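FixK2 protein (Bradyrhizobium japonicum, PDB 4I2O) probably binds DNA as a CRP/FNR-superfamily transcription factor and regulates genes linked to nitrogen fixation. Local coordinates at residues S44-K47 with D48-I51. The protein carries 1 engineered substitution. Numbering follows the deposited sequence.
Sequences SYRK and DEEI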
loop_
_atom_site.group_PDB
_atom_site.type_symbol
_atom_site.label_atom_id
_atom_site.label_comp_id
_atom_site.label_asym_id
_atom_site.label_seq_id
_atom_site.Cartn_x
_atom_site.Cartn_y
_atom_site.Cartn_z
ATOM N N SER A 44 22.219 -15.875 -8.760
ATOM C CA SER A 44 21.303 -15.668 -9.879
ATOM C C SER A 44 20.103 -16.584 -9.770
ATOM O O SER A 44 20.226 -17.691 -9.203
ATOM C CB SER A 44 22.051 -15.951 -11.191
ATOM O OG SER A 44 23.033 -14.956 -11.400
ATOM N N TYR A 45 18.975 -16.144 -10.321
ATOM C CA TYR A 45 17.760 -16.956 -10.375
ATOM C C TYR A 45 17.248 -17.054 -11.811
ATOM O O TYR A 45 17.265 -16.027 -12.529
ATOM C CB TYR A 45 16.656 -16.298 -9.521
ATOM C CG TYR A 45 17.090 -16.171 -8.050
ATOM C CD1 TYR A 45 16.856 -17.215 -7.131
ATOM C CD2 TYR A 45 17.810 -15.048 -7.609
ATOM C CE1 TYR A 45 17.269 -17.099 -5.787
ATOM C CE2 TYR A 45 18.251 -14.941 -6.297
ATOM C CZ TYR A 45 17.953 -15.957 -5.389
ATOM O OH TYR A 45 18.351 -15.825 -4.067
ATOM N N ARG A 46 16.763 -18.249 -12.198
ATOM C CA ARG A 46 16.125 -18.491 -13.501
ATOM C C ARG A 46 14.744 -17.846 -13.530
ATOM O O ARG A 46 14.099 -17.626 -12.472
ATOM C CB ARG A 46 15.967 -20.009 -13.815
ATOM C CG ARG A 46 17.249 -20.750 -14.158
ATOM C CD ARG A 46 17.046 -22.265 -14.146
ATOM N NE ARG A 46 18.332 -22.976 -14.186
ATOM C CZ ARG A 46 18.960 -23.428 -13.101
ATOM N NH1 ARG A 46 18.411 -23.264 -11.893
ATOM N NH2 ARG A 46 20.120 -24.055 -13.215
ATOM N N LYS A 47 14.300 -17.501 -14.736
ATOM C CA LYS A 47 12.906 -17.079 -14.969
ATOM C C LYS A 47 11.964 -17.965 -14.171
ATOM O O LYS A 47 12.108 -19.210 -14.175
ATOM C CB LYS A 47 12.611 -17.166 -16.472
ATOM C CG LYS A 47 11.156 -16.970 -16.885
ATOM C CD LYS A 47 11.094 -16.583 -18.374
ATOM C CE LYS A 47 9.683 -16.705 -18.918
ATOM N NZ LYS A 47 9.031 -17.912 -18.364
ATOM N N ASP A 48 11.066 -17.308 -13.440
ATOM C CA ASP A 48 10.055 -17.943 -12.588
ATOM C C ASP A 48 10.552 -18.607 -11.307
ATOM O O ASP A 48 9.752 -19.184 -10.572
ATOM C CB ASP A 48 9.191 -18.964 -13.369
ATOM C CG ASP A 48 8.324 -18.319 -14.448
ATOM O OD1 ASP A 48 7.879 -17.165 -14.321
ATOM O OD2 ASP A 48 8.064 -19.002 -15.452
ATOM N N GLU A 49 11.847 -18.540 -11.013
ATOM C CA GLU A 49 12.315 -19.122 -9.752
ATOM C C GLU A 49 11.917 -18.226 -8.573
ATOM O O GLU A 49 12.027 -16.986 -8.645
ATOM C CB GLU A 49 13.825 -19.233 -9.757
ATOM C CG GLU A 49 14.349 -20.241 -8.759
ATOM C CD GLU A 49 15.862 -20.414 -8.863
ATOM O OE1 GLU A 49 16.388 -20.308 -9.999
ATOM O OE2 GLU A 49 16.498 -20.618 -7.800
ATOM N N GLU A 50 11.478 -18.858 -7.491
ATOM C CA GLU A 50 11.096 -18.110 -6.282
ATOM C C GLU A 50 12.408 -17.721 -5.572
ATOM O O GLU A 50 13.326 -18.552 -5.455
ATOM C CB GLU A 50 10.293 -19.002 -5.352
ATOM C CG GLU A 50 9.852 -18.233 -4.097
ATOM C CD GLU A 50 8.876 -19.004 -3.213
ATOM O OE1 GLU A 50 9.333 -19.678 -2.273
ATOM O OE2 GLU A 50 7.656 -18.911 -3.443
ATOM N N ILE A 51 12.512 -16.464 -5.154
ATOM C CA ILE A 51 13.679 -15.991 -4.423
ATOM C C ILE A 51 13.393 -16.158 -2.926
ATOM O O ILE A 51 14.275 -16.619 -2.189
ATOM C CB ILE A 51 13.948 -14.536 -4.765
ATOM C CG1 ILE A 51 14.244 -14.444 -6.282
ATOM C CG2 ILE A 51 15.095 -14.012 -3.900
ATOM C CD1 ILE A 51 14.423 -13.032 -6.816
HETATM O O HOH W 1 16.812 -17.507 -2.432
#
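Tyr45 and Ile51 meet across a type II beta turn, Arg46 to Glu49, that joins the edge strands 41-45 and 50-52 of the two sheets of the cyclic nucleotide-binding-type domain. The turn is closed by Glu49 N donating to Arg46 O over 2.8 Å. A second bond runs the other way: Arg46 N gives its hydrogen to Glu49 OE1 (3.0 Å), reaching the carboxylate from above its plane, so backbone and side chain of Glu49 both grip Arg46. With CG anti to the backbone N (chi1 -159°) and an extended chain beyond, Glu49 reaches back to the strand end and sets OE2 at the edge of the Tyr45 ring, 3.5 Å from CD1. Over one face of that ring lies Ile51 CG1, 3.7 Å from the centroid in a CH-pi contact, while Ile51 CG2 packs against Tyr45 CZ at 3.8 Å. One water joins Tyr45 OH to Ile51 O, donating to the carbonyl. A serine in place of Tyr45 would probably leave Ile51 CG1 without its aromatic cover and the water without its phenolic partner. On the exposed corner, Lys47 NZ and Asp48 OD2, 3.3 Å apart, form a salt bridge whose hydrogen bond is weak, whereas OD1 pairs with Arg70. Both Tyr45 and Ile51 touch Tyr62 of strand 60-64. Tyr45 bonds through its backbone to Thr110 of strand 110-116 and Ile51 to Ala104 of strand 103-106, so the turn carries the chain from one sheet to the other.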